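PDB 4JVS: effector protein B, substrate of the Dot/Icm secretion system, which probably acts as a GTPase-activating protein secreted by Legionella through the Dot/Icm system, this chain being its GAP domain. Local coordinates for residues Q289-I292 and C293-R296; Q204-T207 and E208-L212; T146-C149 and R150-D154; A240-G243 and D244-A247; F34-L37 and I38-W41. One frame throughout, in Å; residues are numbered along the deposited sequence.

Contact 1 of 5, residues Q289-I292 and C293-R296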
loop_
_atom_site.group_PDB
_atom_site.type_symbol
_atom_site.label_atom_id
_atom_site.label_comp_id
_atom_site.label_asym_id
_atom_site.label_seq_id
_atom_site.Cartn_x
_atom_site.Cartn_y
_atom_site.Cartn_z
ATOM N N GLN A 289 11.096 4.475 -6.227
ATOM C CA GLN A 289 10.933 5.886 -6.146
ATOM C C GLN A 289 11.827 6.511 -5.163
ATOM O O GLN A 289 11.830 7.682 -5.002
ATOM C CB GLN A 289 9.500 6.155 -5.803
ATOM C CG GLN A 289 8.860 7.129 -6.678
ATOM C CD GLN A 289 8.575 6.581 -7.965
ATOM O OE1 GLN A 289 8.043 5.542 -8.045
ATOM N NE2 GLN A 289 8.925 7.267 -8.995
ATOM N N ASP A 290 12.617 5.707 -4.505
ATOM C CA ASP A 290 13.512 6.238 -3.523
ATOM C C ASP A 290 14.765 6.676 -4.205
ATOM O O ASP A 290 15.825 6.185 -3.937
ATOM C CB ASP A 290 13.831 5.169 -2.493
ATOM C CG ASP A 290 13.881 3.798 -3.071
ATOM O OD1 ASP A 290 13.213 3.539 -4.038
ATOM O OD2 ASP A 290 14.595 2.960 -2.551
ATOM N N ASP A 291 14.641 7.619 -5.107
ATOM C CA ASP A 291 15.803 8.174 -5.761
ATOM C C ASP A 291 16.681 7.127 -6.313
ATOM O O ASP A 291 17.855 7.190 -6.168
ATOM C CB ASP A 291 16.584 9.019 -4.828
ATOM C CG ASP A 291 15.835 10.186 -4.417
ATOM O OD1 ASP A 291 14.620 10.154 -4.567
ATOM O OD2 ASP A 291 16.444 11.141 -3.953
ATOM N N ILE A 292 16.099 6.213 -7.039
ATOM C CA ILE A 292 16.812 5.070 -7.515
ATOM C C ILE A 292 17.982 5.411 -8.417
ATOM O O ILE A 292 18.967 4.751 -8.349
ATOM C CB ILE A 292 15.848 4.049 -8.128
ATOM C CG1 ILE A 292 16.237 2.656 -7.717
ATOM C CG2 ILE A 292 15.805 4.155 -9.622
ATOM C CD1 ILE A 292 16.398 2.514 -6.241
ATOM N N CYS A 293 17.895 6.408 -9.276
ATOM C CA CYS A 293 19.063 6.722 -10.073
ATOM C C CYS A 293 20.182 7.179 -9.181
ATOM O O CYS A 293 21.271 6.725 -9.295
ATOM C CB CYS A 293 18.762 7.735 -11.205
ATOM S SG CYS A 293 20.126 8.649 -11.972
ATOM N N GLU A 294 19.899 8.048 -8.249
ATOM C CA GLU A 294 20.953 8.577 -7.438
ATOM C C GLU A 294 21.625 7.535 -6.569
ATOM O O GLU A 294 22.808 7.568 -6.398
ATOM C CB GLU A 294 20.427 9.742 -6.619
ATOM C CG GLU A 294 19.814 10.868 -7.428
ATOM C CD GLU A 294 18.324 10.673 -7.792
ATOM O OE1 GLU A 294 17.951 9.587 -8.264
ATOM O OE2 GLU A 294 17.530 11.612 -7.598
ATOM N N LYS A 295 20.851 6.609 -6.031
ATOM C CA LYS A 295 21.355 5.501 -5.219
ATOM C C LYS A 295 22.238 4.575 -6.032
ATOM O O LYS A 295 23.285 4.138 -5.561
ATOM C CB LYS A 295 20.212 4.701 -4.592
ATOM C CG LYS A 295 19.482 5.447 -3.511
ATOM C CD LYS A 295 18.716 4.508 -2.597
ATOM C CE LYS A 295 17.908 5.297 -1.575
ATOM N NZ LYS A 295 17.153 4.426 -0.646
ATOM N N ARG A 296 21.837 4.271 -7.231
ATOM C CA ARG A 296 22.676 3.476 -8.075
ATOM C C ARG A 296 24.018 4.142 -8.277
ATOM O O ARG A 296 25.036 3.491 -8.308
ATOM C CB ARG A 296 21.975 3.266 -9.396
ATOM C CG ARG A 296 22.510 2.175 -10.230
ATOM C CD ARG A 296 21.756 2.073 -11.493
ATOM N NE ARG A 296 20.418 1.572 -11.242
ATOM C CZ ARG A 296 19.276 2.195 -11.524
ATOM N NH1 ARG A 296 19.253 3.393 -12.095
ATOM N NH2 ARG A 296 18.137 1.584 -11.232
#

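Contact 2 of 5, residues Q204-T207 and E208-L212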
loop_
_atom_site.group_PDB
_atom_site.type_symbol
_atom_site.label_atom_id
_atom_site.label_comp_id
_atom_site.label_asym_id
_atom_site.label_seq_id
_atom_site.Cartn_x
_atom_site.Cartn_y
_atom_site.Cartn_z
ATOM N N GLN A 204 -7.342 6.918 20.285
ATOM C CA GLN A 204 -7.535 5.663 21.005
ATOM C C GLN A 204 -6.336 4.741 20.843
ATOM O O GLN A 204 -5.792 4.233 21.827
ATOM C CB GLN A 204 -8.794 4.944 20.514
ATOM C CG GLN A 204 -10.090 5.674 20.811
ATOM C CD GLN A 204 -11.303 5.035 20.127
ATOM O OE1 GLN A 204 -11.221 3.922 19.584
ATOM N NE2 GLN A 204 -12.436 5.741 20.154
ATOM N N TYR A 205 -5.940 4.525 19.590
ATOM C CA TYR A 205 -4.838 3.639 19.259
ATOM C C TYR A 205 -3.520 4.172 19.820
ATOM O O TYR A 205 -2.635 3.394 20.183
ATOM C CB TYR A 205 -4.743 3.478 17.742
ATOM C CG TYR A 205 -5.910 2.742 17.106
ATOM C CD1 TYR A 205 -6.549 1.699 17.764
ATOM C CD2 TYR A 205 -6.365 3.088 15.835
ATOM C CE1 TYR A 205 -7.616 1.027 17.174
ATOM C CE2 TYR A 205 -7.434 2.426 15.240
ATOM C CZ TYR A 205 -8.050 1.396 15.914
ATOM O OH TYR A 205 -9.098 0.738 15.328
ATOM N N LYS A 206 -3.399 5.499 19.889
ATOM C CA LYS A 206 -2.235 6.154 20.486
ATOM C C LYS A 206 -2.170 5.843 21.977
ATOM O O LYS A 206 -1.091 5.649 22.539
ATOM C CB LYS A 206 -2.314 7.667 20.279
ATOM C CG LYS A 206 -0.998 8.388 20.390
ATOM C CD LYS A 206 -1.024 9.501 21.437
ATOM C CE LYS A 206 0.257 10.337 21.394
ATOM N NZ LYS A 206 1.484 9.513 21.083
ATOM N N THR A 207 -3.338 5.802 22.613
ATOM C CA THR A 207 -3.442 5.463 24.029
ATOM C C THR A 207 -2.847 4.090 24.291
ATOM O O THR A 207 -1.997 3.936 25.162
ATOM C CB THR A 207 -4.907 5.444 24.500
ATOM O OG1 THR A 207 -5.562 6.663 24.112
ATOM C CG2 THR A 207 -4.972 5.272 26.007
ATOM N N GLU A 208 -3.235 3.111 23.510
ATOM C CA GLU A 208 -2.734 1.768 23.640
ATOM C C GLU A 208 -1.295 1.616 23.286
ATOM O O GLU A 208 -0.618 0.786 23.818
ATOM C CB GLU A 208 -3.477 0.917 22.682
ATOM C CG GLU A 208 -4.876 0.844 22.935
ATOM C CD GLU A 208 -5.413 -0.397 22.379
ATOM O OE1 GLU A 208 -4.712 -1.404 22.456
ATOM O OE2 GLU A 208 -6.517 -0.393 21.844
ATOM N N VAL A 209 -0.855 2.364 22.303
ATOM C CA VAL A 209 0.550 2.360 21.902
ATOM C C VAL A 209 1.445 2.991 22.972
ATOM O O VAL A 209 2.482 2.424 23.350
ATOM C CB VAL A 209 0.736 3.092 20.569
ATOM C CG1 VAL A 209 2.198 3.459 20.351
ATOM C CG2 VAL A 209 0.219 2.235 19.432
ATOM N N ASP A 210 1.033 4.158 23.469
ATOM C CA ASP A 210 1.762 4.853 24.531
ATOM C C ASP A 210 1.816 4.022 25.820
ATOM O O ASP A 210 2.734 4.173 26.626
ATOM C CB ASP A 210 1.121 6.211 24.812
ATOM C CG ASP A 210 1.456 7.261 23.751
ATOM O OD1 ASP A 210 2.174 6.952 22.766
ATOM O OD2 ASP A 210 0.986 8.409 23.913
ATOM N N ALA A 211 0.829 3.143 25.996
ATOM C CA ALA A 211 0.709 2.305 27.184
ATOM C C ALA A 211 1.606 1.084 27.091
ATOM O O ALA A 211 2.103 0.592 28.101
ATOM C CB ALA A 211 -0.727 1.874 27.381
ATOM N N LEU A 212 1.827 0.628 25.885
ATOM C CA LEU A 212 2.704 -0.470 25.641
ATOM C C LEU A 212 4.114 -0.059 25.854
ATOM O O LEU A 212 4.927 -0.851 26.234
ATOM C CB LEU A 212 2.532 -0.923 24.221
ATOM C CG LEU A 212 1.381 -1.876 24.128
ATOM C CD1 LEU A 212 1.242 -2.441 22.740
ATOM C CD2 LEU A 212 1.679 -2.987 25.093
#

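Contact 3 of 5, residues T146-C149 and R150-D154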
loop_
_atom_site.group_PDB
_atom_site.type_symbol
_atom_site.label_atom_id
_atom_site.label_comp_id
_atom_site.label_asym_id
_atom_site.label_seq_id
_atom_site.Cartn_x
_atom_site.Cartn_y
_atom_site.Cartn_z
ATOM N N THR A 146 0.278 -9.212 7.079
ATOM C CA THR A 146 -1.139 -9.498 7.221
ATOM C C THR A 146 -1.347 -10.793 8.002
ATOM O O THR A 146 -2.188 -10.852 8.908
ATOM C CB THR A 146 -1.828 -9.584 5.844
ATOM O OG1 THR A 146 -1.873 -8.279 5.249
ATOM C CG2 THR A 146 -3.233 -10.141 5.968
ATOM N N ASP A 147 -0.557 -11.813 7.669
ATOM C CA ASP A 147 -0.685 -13.119 8.299
ATOM C C ASP A 147 -0.402 -13.050 9.787
ATOM O O ASP A 147 -1.106 -13.661 10.581
ATOM C CB ASP A 147 0.243 -14.133 7.635
ATOM C CG ASP A 147 -0.339 -14.699 6.357
ATOM O OD1 ASP A 147 -1.578 -14.610 6.186
ATOM O OD2 ASP A 147 0.438 -15.232 5.532
ATOM N N TYR A 148 0.638 -12.305 10.151
ATOM C CA TYR A 148 0.964 -12.056 11.544
ATOM C C TYR A 148 -0.220 -11.413 12.282
ATOM O O TYR A 148 -0.662 -11.910 13.316
ATOM C CB TYR A 148 2.225 -11.189 11.658
ATOM C CG TYR A 148 2.752 -11.075 13.074
ATOM C CD1 TYR A 148 3.777 -11.892 13.519
ATOM C CD2 TYR A 148 2.198 -10.168 13.978
ATOM C CE1 TYR A 148 4.243 -11.804 14.817
ATOM C CE2 TYR A 148 2.661 -10.076 15.280
ATOM C CZ TYR A 148 3.683 -10.892 15.692
ATOM O OH TYR A 148 4.152 -10.792 16.979
ATOM N N CYS A 149 -0.752 -10.324 11.743
ATOM C CA CYS A 149 -1.845 -9.620 12.405
ATOM C C CYS A 149 -3.092 -10.501 12.594
ATOM O O CYS A 149 -3.960 -10.193 13.421
ATOM C CB CYS A 149 -2.201 -8.344 11.636
ATOM S SG CYS A 149 -0.880 -7.142 11.519
ATOM N N ARG A 150 -3.158 -11.610 11.865
ATOM C CA ARG A 150 -4.303 -12.505 11.954
ATOM C C ARG A 150 -4.117 -13.495 13.114
ATOM O O ARG A 150 -5.005 -13.662 13.956
ATOM C CB ARG A 150 -4.531 -13.201 10.610
ATOM C CG ARG A 150 -5.879 -13.883 10.463
ATOM C CD ARG A 150 -5.944 -14.747 9.208
ATOM N NE ARG A 150 -5.958 -13.966 7.979
ATOM C CZ ARG A 150 -5.009 -14.023 7.053
ATOM N NH1 ARG A 150 -3.972 -14.831 7.218
ATOM N NH2 ARG A 150 -5.105 -13.276 5.959
ATOM N N HIS A 151 -2.947 -14.118 13.185
ATOM C CA HIS A 151 -2.656 -15.011 14.302
ATOM C C HIS A 151 -2.493 -14.244 15.599
ATOM O O HIS A 151 -2.842 -14.756 16.649
ATOM C CB HIS A 151 -1.412 -15.859 14.048
ATOM C CG HIS A 151 -1.577 -16.866 12.963
ATOM N ND1 HIS A 151 -1.908 -16.516 11.665
ATOM C CD2 HIS A 151 -1.441 -18.213 12.959
ATOM C CE1 HIS A 151 -1.970 -17.601 10.920
ATOM N NE2 HIS A 151 -1.692 -18.646 11.679
ATOM N N PHE A 152 -1.955 -13.029 15.533
ATOM C CA PHE A 152 -1.727 -12.242 16.743
ATOM C C PHE A 152 -2.349 -10.836 16.684
ATOM O O PHE A 152 -1.631 -9.833 16.695
ATOM C CB PHE A 152 -0.228 -12.159 17.025
ATOM C CG PHE A 152 0.484 -13.476 16.883
ATOM C CD1 PHE A 152 0.311 -14.483 17.826
ATOM C CD2 PHE A 152 1.335 -13.709 15.812
ATOM C CE1 PHE A 152 0.963 -15.699 17.694
ATOM C CE2 PHE A 152 1.992 -14.926 15.675
ATOM C CZ PHE A 152 1.800 -15.924 16.615
ATOM N N PRO A 153 -3.695 -10.761 16.656
ATOM C CA PRO A 153 -4.426 -9.491 16.526
ATOM C C PRO A 153 -4.278 -8.524 17.713
ATOM O O PRO A 153 -4.737 -7.385 17.607
ATOM C CB PRO A 153 -5.879 -9.946 16.403
ATOM C CG PRO A 153 -5.913 -11.240 17.124
ATOM C CD PRO A 153 -4.613 -11.901 16.827
ATOM N N ASP A 154 -3.664 -8.964 18.812
ATOM C CA ASP A 154 -3.429 -8.093 19.969
ATOM C C ASP A 154 -1.940 -7.821 20.157
ATOM O O ASP A 154 -1.533 -7.110 21.083
ATOM C CB ASP A 154 -4.009 -8.709 21.247
ATOM C CG ASP A 154 -5.526 -8.755 21.234
ATOM O OD1 ASP A 154 -6.152 -7.696 20.978
ATOM O OD2 ASP A 154 -6.091 -9.853 21.469
#

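Contact 4 of 5, residues A240-G243 and D244-A247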
loop_
_atom_site.group_PDB
_atom_site.type_symbol
_atom_site.label_atom_id
_atom_site.label_comp_id
_atom_site.label_asym_id
_atom_site.label_seq_id
_atom_site.Cartn_x
_atom_site.Cartn_y
_atom_site.Cartn_z
ATOM N N ALA A 240 25.018 -16.534 -0.114
ATOM C CA ALA A 240 23.948 -17.380 -0.626
ATOM C C ALA A 240 22.843 -16.539 -1.278
ATOM O O ALA A 240 21.935 -17.063 -1.930
ATOM C CB ALA A 240 23.370 -18.246 0.499
ATOM N N MET A 241 22.923 -15.228 -1.096
ATOM C CA MET A 241 21.881 -14.335 -1.581
ATOM C C MET A 241 21.907 -14.127 -3.096
ATOM O O MET A 241 22.959 -14.201 -3.726
ATOM C CB MET A 241 21.964 -13.001 -0.842
ATOM C CG MET A 241 21.787 -13.167 0.648
ATOM S SD MET A 241 21.217 -11.663 1.438
ATOM C CE MET A 241 20.142 -12.355 2.703
ATOM N N SER A 242 20.738 -13.879 -3.677
ATOM C CA SER A 242 20.653 -13.531 -5.088
ATOM C C SER A 242 21.127 -12.105 -5.282
ATOM O O SER A 242 21.333 -11.379 -4.312
ATOM C CB SER A 242 19.211 -13.636 -5.580
ATOM O OG SER A 242 18.470 -12.483 -5.206
ATOM N N GLY A 243 21.276 -11.701 -6.539
ATOM C CA GLY A 243 21.689 -10.348 -6.856
ATOM C C GLY A 243 20.607 -9.396 -6.416
ATOM O O GLY A 243 20.883 -8.347 -5.837
ATOM N N ASP A 244 19.366 -9.777 -6.688
ATOM C CA ASP A 244 18.223 -8.975 -6.286
ATOM C C ASP A 244 18.161 -8.748 -4.769
ATOM O O ASP A 244 17.893 -7.636 -4.313
ATOM C CB ASP A 244 16.927 -9.620 -6.762
ATOM C CG ASP A 244 16.626 -9.326 -8.219
ATOM O OD1 ASP A 244 17.460 -8.682 -8.893
ATOM O OD2 ASP A 244 15.552 -9.759 -8.694
ATOM N N GLN A 245 18.397 -9.807 -3.998
ATOM C CA GLN A 245 18.454 -9.704 -2.546
ATOM C C GLN A 245 19.568 -8.732 -2.127
ATOM O O GLN A 245 19.386 -7.884 -1.238
ATOM C CB GLN A 245 18.672 -11.086 -1.915
ATOM C CG GLN A 245 17.402 -11.798 -1.444
ATOM C CD GLN A 245 17.643 -13.258 -1.038
ATOM O OE1 GLN A 245 18.631 -13.873 -1.440
ATOM N NE2 GLN A 245 16.738 -13.809 -0.238
ATOM N N LEU A 246 20.719 -8.845 -2.781
ATOM C CA LEU A 246 21.880 -8.047 -2.416
ATOM C C LEU A 246 21.669 -6.567 -2.732
ATOM O O LEU A 246 21.995 -5.700 -1.921
ATOM C CB LEU A 246 23.137 -8.581 -3.113
ATOM C CG LEU A 246 23.738 -9.914 -2.646
ATOM C CD1 LEU A 246 24.762 -10.407 -3.641
ATOM C CD2 LEU A 246 24.376 -9.767 -1.288
ATOM N N ALA A 247 21.118 -6.292 -3.914
ATOM C CA ALA A 247 20.784 -4.935 -4.348
ATOM C C ALA A 247 19.727 -4.307 -3.446
ATOM O O ALA A 247 19.800 -3.116 -3.135
ATOM C CB ALA A 247 20.291 -4.951 -5.786
#

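Contact 5 of 5, residues F34-L37 and I38-W41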
loop_
_atom_site.group_PDB
_atom_site.type_symbol
_atom_site.label_atom_id
_atom_site.label_comp_id
_atom_site.label_asym_id
_atom_site.label_seq_id
_atom_site.Cartn_x
_atom_site.Cartn_y
_atom_site.Cartn_z
ATOM N N PHE A 34 2.440 15.466 15.151
ATOM C CA PHE A 34 1.194 14.892 14.650
ATOM C C PHE A 34 0.101 14.661 15.724
ATOM O O PHE A 34 -1.048 15.028 15.501
ATOM C CB PHE A 34 1.500 13.610 13.854
ATOM C CG PHE A 34 0.353 13.119 13.014
ATOM C CD1 PHE A 34 0.136 13.625 11.738
ATOM C CD2 PHE A 34 -0.500 12.144 13.495
ATOM C CE1 PHE A 34 -0.916 13.167 10.963
ATOM C CE2 PHE A 34 -1.552 11.686 12.730
ATOM C CZ PHE A 34 -1.759 12.197 11.456
ATOM N N PRO A 35 0.433 14.102 16.860
ATOM C CA PRO A 35 -0.578 13.864 17.860
ATOM C C PRO A 35 -1.232 15.117 18.384
ATOM O O PRO A 35 -2.413 15.133 18.586
ATOM C CB PRO A 35 0.215 13.221 18.962
ATOM C CG PRO A 35 1.283 12.547 18.273
ATOM C CD PRO A 35 1.705 13.524 17.275
ATOM N N GLU A 36 -0.471 16.152 18.636
ATOM C CA GLU A 36 -1.034 17.414 19.054
ATOM C C GLU A 36 -1.868 18.060 17.993
ATOM O O GLU A 36 -2.838 18.705 18.266
ATOM C CB GLU A 36 0.050 18.344 19.520
ATOM C CG GLU A 36 0.491 17.998 20.910
ATOM C CD GLU A 36 -0.665 17.734 21.821
ATOM O OE1 GLU A 36 -0.660 16.692 22.478
ATOM O OE2 GLU A 36 -1.569 18.582 21.877
ATOM N N LEU A 37 -1.438 17.920 16.770
ATOM C CA LEU A 37 -2.177 18.434 15.682
ATOM C C LEU A 37 -3.531 17.774 15.607
ATOM O O LEU A 37 -4.520 18.421 15.491
ATOM C CB LEU A 37 -1.386 18.115 14.442
ATOM C CG LEU A 37 -1.772 18.627 13.087
ATOM C CD1 LEU A 37 -1.962 20.108 13.162
ATOM C CD2 LEU A 37 -0.671 18.307 12.130
ATOM N N ILE A 38 -3.589 16.476 15.729
ATOM C CA ILE A 38 -4.844 15.788 15.683
ATOM C C ILE A 38 -5.748 16.120 16.836
ATOM O O ILE A 38 -6.909 16.343 16.671
ATOM C CB ILE A 38 -4.586 14.306 15.680
ATOM C CG1 ILE A 38 -3.858 13.917 14.410
ATOM C CG2 ILE A 38 -5.872 13.538 15.805
ATOM C CD1 ILE A 38 -4.239 14.706 13.206
ATOM N N ARG A 39 -5.188 16.165 18.024
ATOM C CA ARG A 39 -5.903 16.570 19.228
ATOM C C ARG A 39 -6.579 17.914 18.985
ATOM O O ARG A 39 -7.772 18.076 19.242
ATOM C CB ARG A 39 -4.935 16.690 20.404
ATOM C CG ARG A 39 -5.601 16.793 21.780
ATOM C CD ARG A 39 -4.766 17.658 22.738
ATOM N NE ARG A 39 -5.122 19.079 22.643
ATOM C CZ ARG A 39 -4.302 20.064 22.273
ATOM N NH1 ARG A 39 -3.031 19.826 21.958
ATOM N NH2 ARG A 39 -4.762 21.305 22.226
ATOM N N THR A 40 -5.801 18.863 18.465
ATOM C CA THR A 40 -6.305 20.180 18.088
ATOM C C THR A 40 -7.478 20.100 17.124
ATOM O O THR A 40 -8.538 20.675 17.376
ATOM C CB THR A 40 -5.212 21.043 17.440
ATOM O OG1 THR A 40 -4.205 21.358 18.409
ATOM C CG2 THR A 40 -5.806 22.330 16.912
ATOM N N TRP A 41 -7.293 19.389 16.019
ATOM C CA TRP A 41 -8.339 19.311 14.999
ATOM C C TRP A 41 -9.606 18.616 15.488
ATOM O O TRP A 41 -10.718 19.081 15.220
ATOM C CB TRP A 41 -7.809 18.661 13.720
ATOM C CG TRP A 41 -6.782 19.502 13.034
ATOM C CD1 TRP A 41 -6.450 20.796 13.324
ATOM C CD2 TRP A 41 -5.935 19.105 11.949
ATOM N NE1 TRP A 41 -5.454 21.231 12.484
ATOM C CE2 TRP A 41 -5.118 20.214 11.631
ATOM C CE3 TRP A 41 -5.782 17.919 11.221
ATOM C CZ2 TRP A 41 -4.171 20.172 10.613
ATOM C CZ3 TRP A 41 -4.840 17.881 10.211
ATOM C CH2 TRP A 41 -4.047 19.002 9.917
#

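Contact 1 of 5, residues Q289-I292 and C293-R296
Lys295 reaches back from the helix to Asp290 in the preceding loop, the two side chains crossing at about a right angle, and Lys295 NZ lies 3.5 Å from Asp290 OD2 in a long salt bridge. The extended chain lets the helix residue carry its ammonium group back to the loop. NZ also donates to Asn255 OD1 and to Phe251 O, while Asp290 OD2 has a second cationic partner in Arg288, so both charges are shared. Asp290 itself centres an inverse gamma turn, closed by a weak bond from Asp291 N to Gln289 O. The backbone carbonyls that follow start the helix: Asp291 O takes the N-H of Lys295 at 3.1 Å, nearly straight at 165°, and Ile292 O takes that of Arg296, also at 3.1 Å. Asp291 stands at the N-cap position, yet its side chain makes no capping bond. The Asp291 carboxylate stacks on that of Glu294, planes 5° apart, with Asp291 OD2 3.8 Å from Glu294 OE2; the mutual repulsion may raise one pKa, although the positive end of the helix probably eases it. Beyond them, the Arg296 guanidinium lies over Ile292 O, with NH2 3.8 Å from Ile292 CG2. An inverse gamma turn leading into the first turn of helix 292-306 is the result, a loop-to-helix junction in the C-terminal GAP subdomain.

Contact 2 of 5, residues Q204-T207 and E208-L212
The flat carboxylate of Asp210 receives the ammonium group of Lys206 through both oxygens: NZ is 3.1 Å from OD1 and 3.1 Å from OD2, each accepting on its syn lone pair, so one cation sits in the fork of the acid. Lysine suits the place because its aliphatic chain can follow the helix surface before delivering charge. Lys206 CG is anti to the backbone N (chi1 -159°); the bend at chi2 lays CD 3.4 Å from Asp210 OD2, and the bend at chi4 turns NZ in. Tyr70 OH is a further hydrogen-bond partner of NZ. Tyr205, which carries the second flat group, sets out away from residues 208-212 at CB; the Tyr205 backbone O accepts from Val209 N at 3.0 Å, and Val209 CG2 lies 3.2 Å from the same oxygen. Asp210 N bonds to Lys206 O at 2.8 Å, whereas Ala211 N to Thr207 O is weak. Thr207 OG1 is satisfied by Met203 O, as is usual for a helical threonine. Within helix 193-214, Tyr205 packs on Arg162 and Ala166, and Val209 on Leu163, so this side of the helix lies against helix 156-177, while Lys206 reaches toward helix 60-80.

Contact 3 of 5, residues T146-C149 and R150-D154
Phe152 presses its edge against the Tyr148 ring, CD2 lying 3.5 Å above the centre of the tyrosine plane in an edge-to-face pair with planes 53° apart. Tyr148 CG is anti to the backbone N (chi1 -171°), swinging the ring out toward the C-terminal end, where Phe152 follows. Phe152 N also gives Tyr148 O a 2.8 Å hydrogen bond, so backbone and side chains fasten the same two residues. Asp147 O accepts from three donors, each at 3.2 Å: His151 N, His151 ND1 and Arg150 N, the last from above the carbonyl plane; histidine suits the final turn because its ring can return to a carbonyl there. The solvent side is looser: exposed Arg150 lies beside Asp147, pointing the same way, and one salt bridge holds its terminal group, Arg150 NH1 meeting Asp147 OD1 at 2.6 Å on the anti side, tilted out of the carboxylate plane. Arg150 NH2 approaches Thr146 CG2 at 3.7 Å, with a long, weak ion pair to an acidic side chain of another protein chain beyond. At this C-terminal end of helix 142-151, Tyr148 stacks on Phe94 and meets Trp157, His151 sets an edge-to-face pair with Phe98, and Cys149 touches Trp157 and Gln161 of helix 156-177.

Contact 4 of 5, residues A240-G243 and D244-A247
A capping box opens helix 243-253, with Ser242 at the N-cap and Gln245 three residues on exchanging reciprocal hydrogen bonds. Ser242 OG accepts the N-H of Gln245 at 2.9 Å, nearly straight at 170°, and Gln245 OE1 accepts the N-H of Ser242 at 3.1 Å, in the plane of the amide carbonyl and on a lone pair. Serine is well chosen here: its short hydroxyl, held between the backbone N and the carbonyl carbon (chi1 80°), can reach forward to a first-turn N-H that has no carbonyl one turn earlier in the helix to bind. The same OG donates to Lys104 O, so both its roles are used. Glutamine closes the box with a side chain long enough, extended beyond CG, to reach around to the N-cap, while its NE2 is hydrogen-bonded to Tyr112 O. Ordinary helical bonds follow, from Leu246 N to Ser242 O at 3.0 Å and from Ala247 N to Gly243 O at 2.8 Å. Asp244, near the positive end of the helix, is held by Ser279 OG and Ala106 N, which tie the turn to helix 271-280 and to strand 106-107. Leu246 packs on Leu272, Glu275 and Val276 of helix 271-280. On the loop side, Met241 crosses Gln245 at about a right angle, its CB 3.5 Å from Gln245 OE1 and 4.0 Å from Leu246 CG.

Contact 5 of 5, residues F34-L37 and I38-W41
Ile38 over Phe34 and Leu37 over Trp41 form two CH-pi contacts, each across one helical turn. Ile38 CG1 sits over the face of the Phe34 ring, 4.0 Å from its centroid and 27° off the normal; the nearest carbons are Phe34 CE2 and Ile38 CG1 at 3.6 Å. Leu37 and Trp41 lie side by side, pointing the same way, and Leu37 CG is 3.9 Å from the centroid of the indole six-membered ring, over the face and 15° off the normal. Branched aliphatic residues suit these places because they offer hydrogens to an aromatic face without asking for a polar partner. CG anti to the backbone N (chi1 -173°) turns Leu37 outward, and the Trp41 indole, reaching back one turn, lies against it, its NE1 hydrogen-bonded to Gln27 O. The backbone holds these pairs in phase: Ile38 N to Phe34 O is 2.9 Å, and Trp41 N to Leu37 O is 3.0 Å. Glu36 O accepts twice from Thr40, from N and from OG1 (3.0 Å), the two donors coming from opposite faces of its plane, so the threonine hydroxyl is paid for locally. Pro35, which lacks an N-H, loses nothing in the first turn, where there is no earlier helical carbonyl to bind. Further out, the Phe34 ring meets Phe67 and Phe202 edge-to-face, Ile38 packs on Ile170, Leu199 and Met203, and Trp41 on Leu174. Helix 34-45 thus behaves as an amphipathic helix whose apolar side, built from i to i+4 pairs, packs into a helical bundle with helices 60-80, 156-177 and 193-214.

In the fold
Along the chain the order is contact 5, contact 3, contact 2, contact 4, contact 1. The first three belong to the N-terminal GAP subdomain and the last two to the C-terminal one. Contacts 2 and 5 touch, Lys206 CE lying 3.8 Å from Pro35 CB, so helices 34-45 and 193-214 meet directly. Contacts 2 and 3, with centres about 18 Å apart, both border helix 156-177. Contacts 1 and 4 have centres about 18 Å apart and each begins a helix, whereas contacts 4 and 5 are about 42 Å apart between centres. The bound nucleotide is about 12 Å from side chains of both contact 1 and contact 3, consistent with both subdomains facing the GTPase.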